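Side-chain contacts in fimbrial subunit type 1 (Actinomyces oris, PDB 3UXF), which forms the shaft of type 1 fimbriae on the bacterial surface as their major structural subunit: residues N180-V185 and A318-N323; S208-D213 and A218-Y223. All coordinates share one frame; numbering follows the deposited sequence.

Interaction 1. Residues N180-V185 and A318-N323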
ATOM      1  N   ASN A 180       7.735   0.925 -15.871  1.00 17.62           N
ATOM      2  CA  ASN A 180       8.102   1.529 -14.600  1.00 17.79           C
ATOM      3  C   ASN A 180       9.427   1.045 -14.030  1.00 16.79           C
ATOM      4  O   ASN A 180       9.740  -0.152 -14.057  1.00 20.32           O
ATOM      5  CB  ASN A 180       7.016   1.231 -13.581  1.00 20.38           C
ATOM      6  CG  ASN A 180       5.807   2.097 -13.742  1.00 19.58           C
ATOM      7  OD1 ASN A 180       5.826   3.104 -14.452  1.00 19.84           O
ATOM      8  ND2 ASN A 180       4.748   1.751 -13.018  1.00 21.70           N
ATOM      9  N   THR A 181      10.199   1.959 -13.463  1.00 19.36           N
ATOM     10  CA  THR A 181      11.440   1.587 -12.816  1.00 18.71           C
ATOM     11  C   THR A 181      11.220   0.821 -11.528  1.00 22.13           C
ATOM     12  O   THR A 181      12.129   0.126 -11.067  1.00 24.80           O
ATOM     13  CB  THR A 181      12.255   2.827 -12.417  1.00 23.19           C
ATOM     14  OG1 THR A 181      11.435   3.728 -11.663  1.00 20.97           O
ATOM     15  CG2 THR A 181      12.781   3.539 -13.664  1.00 24.80           C
ATOM     16  N   LEU A 182      10.048   0.989 -10.938  1.00 18.24           N
ATOM     17  CA  LEU A 182       9.743   0.318  -9.666  1.00 18.30           C
ATOM     18  C   LEU A 182       8.462  -0.448  -9.811  1.00 19.06           C
ATOM     19  O   LEU A 182       7.478   0.075 -10.322  1.00 19.89           O
ATOM     20  CB  LEU A 182       9.564   1.350  -8.534  1.00 17.51           C
ATOM     21  CG  LEU A 182      10.752   2.285  -8.298  1.00 19.11           C
ATOM     22  CD1 LEU A 182      10.417   3.340  -7.237  1.00 18.36           C
ATOM     23  CD2 LEU A 182      12.020   1.524  -7.876  1.00 22.31           C
ATOM     24  N   SER A 183       8.447  -1.684  -9.323  1.00 18.50           N
ATOM     25  CA  SER A 183       7.276  -2.522  -9.449  1.00 21.40           C
ATOM     26  C   SER A 183       6.155  -2.142  -8.510  1.00 24.04           C
ATOM     27  O   SER A 183       5.004  -2.484  -8.763  1.00 28.00           O
ATOM     28  CB  SER A 183       7.655  -3.982  -9.245  1.00 28.33           C
ATOM     29  OG  SER A 183       8.327  -4.135  -8.007  1.00 27.76           O
ATOM     30  N   GLY A 184       6.468  -1.441  -7.421  1.00 22.75           N
ATOM     31  CA  GLY A 184       5.392  -0.971  -6.575  1.00 25.30           C
ATOM     32  C   GLY A 184       5.754  -0.678  -5.134  1.00 19.31           C
ATOM     33  O   GLY A 184       6.869  -0.965  -4.681  1.00 17.71           O
ATOM     34  N   VAL A 185       4.802  -0.069  -4.444  1.00 17.29           N
ATOM     35  CA  VAL A 185       4.896   0.145  -3.016  1.00 13.62           C
ATOM     36  C   VAL A 185       3.574  -0.319  -2.446  1.00 16.38           C
ATOM     37  O   VAL A 185       2.522  -0.102  -3.049  1.00 18.93           O
ATOM     38  CB  VAL A 185       5.171   1.609  -2.666  1.00 17.46           C
ATOM     39  CG1 VAL A 185       6.525   2.060  -3.262  1.00 18.94           C
ATOM     40  CG2 VAL A 185       4.037   2.507  -3.147  1.00 20.20           C
ATOM     41  N   ALA A 318       1.641   4.767   3.642  1.00 10.16           N
ATOM     42  CA  ALA A 318       3.086   5.000   3.601  1.00 10.03           C
ATOM     43  C   ALA A 318       3.469   5.559   2.241  1.00 12.24           C
ATOM     44  O   ALA A 318       2.658   5.514   1.308  1.00 12.20           O
ATOM     45  CB  ALA A 318       3.880   3.719   3.896  1.00 13.01           C
ATOM     46  N   GLY A 319       4.653   6.139   2.174  1.00 11.91           N
ATOM     47  CA  GLY A 319       5.160   6.660   0.910  1.00 11.67           C
ATOM     48  C   GLY A 319       6.631   6.367   0.805  1.00 13.51           C
ATOM     49  O   GLY A 319       7.351   6.313   1.794  1.00 12.45           O
ATOM     50  N   LEU A 320       7.100   6.238  -0.429  1.00 10.05           N
ATOM     51  CA  LEU A 320       8.507   5.976  -0.674  1.00 11.88           C
ATOM     52  C   LEU A 320       9.223   7.149  -1.335  1.00 12.70           C
ATOM     53  O   LEU A 320       8.744   7.708  -2.316  1.00 15.76           O
ATOM     54  CB  LEU A 320       8.664   4.732  -1.549  1.00 12.11           C
ATOM     55  CG  LEU A 320      10.062   4.480  -2.114  1.00 14.51           C
ATOM     56  CD1 LEU A 320      11.022   4.081  -1.008  1.00 14.27           C
ATOM     57  CD2 LEU A 320      10.015   3.418  -3.196  1.00 14.27           C
ATOM     58  N   ILE A 321      10.377   7.506  -0.787  1.00 11.68           N
ATOM     59  CA  ILE A 321      11.263   8.488  -1.395  1.00 14.09           C
ATOM     60  C   ILE A 321      12.480   7.676  -1.814  1.00 13.70           C
ATOM     61  O   ILE A 321      13.320   7.339  -0.989  1.00 14.50           O
ATOM     62  CB  ILE A 321      11.658   9.598  -0.416  1.00 13.28           C
ATOM     63  CG1 ILE A 321      10.434  10.440  -0.054  1.00 15.11           C
ATOM     64  CG2 ILE A 321      12.738  10.478  -1.019  1.00 15.60           C
ATOM     65  CD1 ILE A 321      10.661  11.380   1.102  1.00 15.34           C
ATOM     66  N   PRO A 322      12.540   7.336  -3.097  1.00 12.90           N
ATOM     67  CA  PRO A 322      13.538   6.398  -3.618  1.00 15.93           C
ATOM     68  C   PRO A 322      14.854   7.002  -4.103  1.00 14.79           C
ATOM     69  O   PRO A 322      15.766   6.243  -4.413  1.00 16.89           O
ATOM     70  CB  PRO A 322      12.808   5.767  -4.800  1.00 16.45           C
ATOM     71  CG  PRO A 322      11.954   6.871  -5.320  1.00 16.54           C
ATOM     72  CD  PRO A 322      11.598   7.761  -4.145  1.00 15.66           C
ATOM     73  N   ASN A 323      14.952   8.322  -4.182  1.00 14.45           N
ATOM     74  CA  ASN A 323      16.188   8.956  -4.628  1.00 17.39           C
ATOM     75  C   ASN A 323      16.377  10.332  -4.007  1.00 18.28           C
ATOM     76  O   ASN A 323      15.579  10.747  -3.172  1.00 18.00           O
ATOM     77  CB  ASN A 323      16.260   9.022  -6.154  1.00 20.11           C
ATOM     78  CG  ASN A 323      15.115   9.798  -6.757  1.00 19.66           C
ATOM     79  OD1 ASN A 323      14.883  10.951  -6.408  1.00 19.88           O
ATOM     80  ND2 ASN A 323      14.395   9.168  -7.673  1.00 22.33           N
TER
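Leu182 and Leu320 reach toward each other tip to tip, CD1 of Leu182 lying 4.1 Å from CD2 of Leu320. The CD2 methyl of Leu320 is shared, because CG1 of Val185 comes obliquely across it at 3.7 Å. The torsions explain this meeting. Leu320 sets CG anti to its backbone N (chi1 169°), which carries the branch out from strand 312-321. Val185 has CG1 anti to its own carbonyl carbon (chi1 -62°), so this methyl, rather than CG2, rests on Leu320, touching CB (3.8 Å) as well as CD2. At the end of the strand Pro322 adds its ring: its CB stands 4.2 Å from CD1 of Leu182, so that this one methyl meets a leucine methyl and a proline CB that lie toward the same side of it.

The joint is wholly apolar, and branched aliphatic residues suit it because their several methyls can serve two neighbours at once. Ile344 of strand 344-362 touches Leu182, Val185 and Pro322, adding another hydrocarbon surface. Between Leu182 and Val185 the backbone runs through Gly184 in an extended conformation with positive phi that would press a beta carbon against the preceding carbonyl oxygen, which suits a residue without one. The arrangement is typical of a beta sandwich: a loop entering edge strand 185-190 of one sheet lays aliphatic side chains over a strand of the other.

Interaction 2. Residues S208-D213 and A218-Y223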
ATOM      1  N   SER A 208       9.592  -1.204  -3.533  1.00 14.02           N
ATOM      2  CA  SER A 208      10.640  -1.478  -4.524  1.00 14.53           C
ATOM      3  C   SER A 208      11.906  -0.682  -4.242  1.00 13.35           C
ATOM      4  O   SER A 208      11.870   0.403  -3.617  1.00 14.29           O
ATOM      5  CB  SER A 208      10.127  -1.144  -5.933  1.00 14.71           C
ATOM      6  OG  SER A 208       9.129  -2.057  -6.298  1.00 19.42           O
ATOM      7  N   ILE A 209      13.032  -1.192  -4.744  1.00 14.35           N
ATOM      8  CA  ILE A 209      14.329  -0.544  -4.603  1.00 15.20           C
ATOM      9  C   ILE A 209      14.834  -0.240  -6.024  1.00 16.89           C
ATOM     10  O   ILE A 209      14.795  -1.117  -6.877  1.00 18.50           O
ATOM     11  CB  ILE A 209      15.321  -1.509  -3.933  1.00 14.08           C
ATOM     12  CG1 ILE A 209      14.838  -1.837  -2.500  1.00 12.27           C
ATOM     13  CG2 ILE A 209      16.685  -0.915  -3.873  1.00 17.49           C
ATOM     14  CD1 ILE A 209      15.569  -3.026  -1.870  1.00 13.44           C
ATOM     15  N   PRO A 210      15.271   0.997  -6.282  1.00 17.26           N
ATOM     16  CA  PRO A 210      15.796   1.284  -7.635  1.00 18.37           C
ATOM     17  C   PRO A 210      16.992   0.408  -7.990  1.00 20.80           C
ATOM     18  O   PRO A 210      17.804   0.131  -7.132  1.00 18.25           O
ATOM     19  CB  PRO A 210      16.261   2.742  -7.531  1.00 19.47           C
ATOM     20  CG  PRO A 210      15.478   3.309  -6.405  1.00 19.99           C
ATOM     21  CD  PRO A 210      15.224   2.199  -5.432  1.00 17.07           C
ATOM     22  N   LYS A 211      17.101   0.018  -9.261  1.00 21.85           N
ATOM     23  CA  LYS A 211      18.312  -0.665  -9.725  1.00 26.56           C
ATOM     24  C   LYS A 211      19.349   0.361 -10.185  1.00 21.24           C
ATOM     25  O   LYS A 211      19.069   1.160 -11.079  1.00 28.67           O
ATOM     26  CB  LYS A 211      17.969  -1.610 -10.859  1.00 23.60           C
ATOM     27  CG  LYS A 211      19.160  -2.499 -11.305  1.00 25.45           C
ATOM     28  CD  LYS A 211      18.717  -3.449 -12.420  1.00 31.22           C
ATOM     29  CE  LYS A 211      19.831  -4.442 -12.825  1.00 35.84           C
ATOM     30  NZ  LYS A 211      19.324  -5.461 -13.804  1.00 38.48           N
ATOM     31  N   VAL A 212      20.504   0.394  -9.534  1.00 19.74           N
ATOM     32  CA  VAL A 212      21.587   1.300  -9.923  1.00 21.31           C
ATOM     33  C   VAL A 212      22.789   0.422 -10.279  1.00 24.57           C
ATOM     34  O   VAL A 212      22.776  -0.762  -9.961  1.00 21.19           O
ATOM     35  CB  VAL A 212      21.985   2.284  -8.813  1.00 21.77           C
ATOM     36  CG1 VAL A 212      20.778   3.161  -8.403  1.00 21.46           C
ATOM     37  CG2 VAL A 212      22.559   1.546  -7.601  1.00 21.80           C
ATOM     38  N   ASP A 213      23.808   0.999 -10.932  1.00 23.71           N
ATOM     39  CA  ASP A 213      24.960   0.230 -11.419  1.00 23.93           C
ATOM     40  C   ASP A 213      25.952   0.026 -10.302  1.00 22.88           C
ATOM     41  O   ASP A 213      26.987   0.711 -10.195  1.00 22.41           O
ATOM     42  CB  ASP A 213      25.619   0.938 -12.618  1.00 24.68           C
ATOM     43  CG  ASP A 213      26.948   0.297 -13.018  1.00 31.96           C
ATOM     44  OD1 ASP A 213      27.132  -0.929 -12.797  1.00 29.63           O
ATOM     45  OD2 ASP A 213      27.811   1.033 -13.556  1.00 36.08           O
ATOM     46  N   ALA A 218      27.867   3.182  -8.612  1.00 22.96           N
ATOM     47  CA  ALA A 218      26.602   3.906  -8.412  1.00 23.55           C
ATOM     48  C   ALA A 218      25.956   3.436  -7.118  1.00 24.46           C
ATOM     49  O   ALA A 218      25.994   2.256  -6.799  1.00 23.94           O
ATOM     50  CB  ALA A 218      25.658   3.651  -9.548  1.00 23.19           C
ATOM     51  N   ARG A 219      25.342   4.369  -6.410  1.00 20.51           N
ATOM     52  CA  ARG A 219      24.740   4.079  -5.115  1.00 19.65           C
ATOM     53  C   ARG A 219      23.465   4.873  -5.007  1.00 22.77           C
ATOM     54  O   ARG A 219      23.425   6.044  -5.378  1.00 22.93           O
ATOM     55  CB  ARG A 219      25.679   4.512  -3.988  1.00 22.32           C
ATOM     56  CG  ARG A 219      27.039   3.825  -3.972  1.00 24.18           C
ATOM     57  CD  ARG A 219      26.869   2.358  -3.649  1.00 21.38           C
ATOM     58  NE  ARG A 219      28.153   1.693  -3.432  1.00 25.92           N
ATOM     59  CZ  ARG A 219      28.828   1.042  -4.376  1.00 24.57           C
ATOM     60  NH1 ARG A 219      28.350   0.954  -5.611  1.00 23.40           N
ATOM     61  NH2 ARG A 219      29.991   0.472  -4.072  1.00 24.72           N
ATOM     62  N   ILE A 220      22.421   4.244  -4.479  1.00 18.35           N
ATOM     63  CA  ILE A 220      21.245   5.013  -4.074  1.00 17.02           C
ATOM     64  C   ILE A 220      21.681   6.058  -3.056  1.00 17.31           C
ATOM     65  O   ILE A 220      22.407   5.747  -2.099  1.00 18.94           O
ATOM     66  CB  ILE A 220      20.213   4.076  -3.445  1.00 15.90           C
ATOM     67  CG1 ILE A 220      19.615   3.176  -4.521  1.00 17.76           C
ATOM     68  CG2 ILE A 220      19.134   4.928  -2.733  1.00 17.15           C
ATOM     69  CD1 ILE A 220      18.977   1.846  -3.971  1.00 18.09           C
ATOM     70  N   LYS A 221      21.282   7.309  -3.276  1.00 18.04           N
ATOM     71  CA  LYS A 221      21.726   8.416  -2.429  1.00 18.72           C
ATOM     72  C   LYS A 221      20.751   8.789  -1.318  1.00 15.70           C
ATOM     73  O   LYS A 221      21.135   9.399  -0.326  1.00 19.01           O
ATOM     74  CB  LYS A 221      22.036   9.650  -3.280  1.00 22.92           C
ATOM     75  CG  LYS A 221      22.981   9.375  -4.429  1.00 29.20           C
ATOM     76  CD  LYS A 221      24.390   9.126  -3.934  1.00 33.24           C
ATOM     77  CE  LYS A 221      25.409   9.428  -5.017  1.00 42.55           C
ATOM     78  NZ  LYS A 221      24.771  10.007  -6.232  1.00 48.26           N
ATOM     79  N   ARG A 222      19.489   8.427  -1.498  1.00 16.88           N
ATOM     80  CA  ARG A 222      18.472   8.669  -0.489  1.00 15.91           C
ATOM     81  C   ARG A 222      17.383   7.618  -0.615  1.00 13.42           C
ATOM     82  O   ARG A 222      16.910   7.334  -1.708  1.00 14.04           O
ATOM     83  CB  ARG A 222      17.870  10.070  -0.620  1.00 15.07           C
ATOM     84  CG  ARG A 222      16.758  10.347   0.385  1.00 15.96           C
ATOM     85  CD  ARG A 222      16.186  11.749   0.247  1.00 15.43           C
ATOM     86  NE  ARG A 222      15.317  12.093   1.370  1.00 13.85           N
ATOM     87  CZ  ARG A 222      14.467  13.113   1.373  1.00 15.28           C
ATOM     88  NH1 ARG A 222      14.367  13.898   0.311  1.00 16.60           N
ATOM     89  NH2 ARG A 222      13.717  13.350   2.440  1.00 14.39           N
ATOM     90  N   TYR A 223      16.996   7.041   0.513  1.00 15.78           N
ATOM     91  CA  TYR A 223      15.936   6.052   0.532  1.00 13.45           C
ATOM     92  C   TYR A 223      15.206   6.140   1.859  1.00 12.65           C
ATOM     93  O   TYR A 223      15.719   5.718   2.890  1.00 13.20           O
ATOM     94  CB  TYR A 223      16.491   4.644   0.308  1.00 14.01           C
ATOM     95  CG  TYR A 223      15.442   3.631  -0.089  1.00 13.21           C
ATOM     96  CD1 TYR A 223      15.197   3.341  -1.422  1.00 14.07           C
ATOM     97  CD2 TYR A 223      14.697   2.964   0.870  1.00 12.54           C
ATOM     98  CE1 TYR A 223      14.243   2.417  -1.787  1.00 13.87           C
ATOM     99  CE2 TYR A 223      13.741   2.042   0.517  1.00 11.93           C
ATOM    100  CZ  TYR A 223      13.514   1.769  -0.811  1.00 13.63           C
ATOM    101  OH  TYR A 223      12.562   0.844  -1.161  1.00 14.07           O
TER
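Val212 and Ile220, Ile209 and Tyr223 meet within a long hairpin-like connection that joins strand 201-208 of one sheet to strand 224-229 of the other, a crossover of the beta sandwich. Its two arms run nearly antiparallel, 159° apart, and close from 8.5 Å between CA of Ile209 and CA of Tyr223 to 5.0 Å between CA of Asp213 and CA of Ala218.

Apolar packing fills the middle. Ile220 crosses its partners at about a right angle: CD1 lies 3.6 Å from CG2 of Ile209 and also touches CD of Pro210, while its CG1 meets CG1 of Val212. Having CG1 anti to the carbonyl carbon (chi1 -70°) sends the longer arm of this beta-branched residue among three neighbours. Pro210, rigid and compact, brings its CD to the edge of the Tyr223 ring, 3.8 Å from CE1. Near the turn, small Ala218 allows the arms to approach, its CB lying against the Asp213 backbone and Val212 CB. Helix 277-288 covers part of this loop, Ser284 touching Val212.

Hydrogen bonds pin both ends. Ala218 N donates to Asp213 O, and Arg219 NH1 folds back on Ala218 O with the acceptor in the guanidinium plane; the same NH1 also reaches Tyr214 O. At the other end a tyrosine suits a buried spot needing both bulk and a polar tip, since its hydroxyl also bonds to Thr207 OG1. Tyr223 OH gives its proton to Ser208 O at 2.6 Å, approaching 50° out of the carbonyl plane, while that oxygen lies in the plane of the ring.

In the fold
Interactions 1 and 2 adjoin, their centres about 11 Å apart, and along the chain 208-213 and 218-223 both fall between 180-185 and 318-323. Two seams join them. One is polar: Ser208 OG lies 2.8 Å from Ser183 OG and 3.0 Å from Gly184 N, both probable hydrogen bonds, and Lys295 NZ bonds to both serine hydroxyls. The other is apolar, where Leu320 CD1 packs 3.4 Å from Tyr223 CZ and Pro210 touches Pro322. The same strand end therefore supports the loop entering one sheet and the crossover between sheets. A bound calcium ion lies about 11 Å from the Pro322 side chain, too far for these contacts to coordinate it.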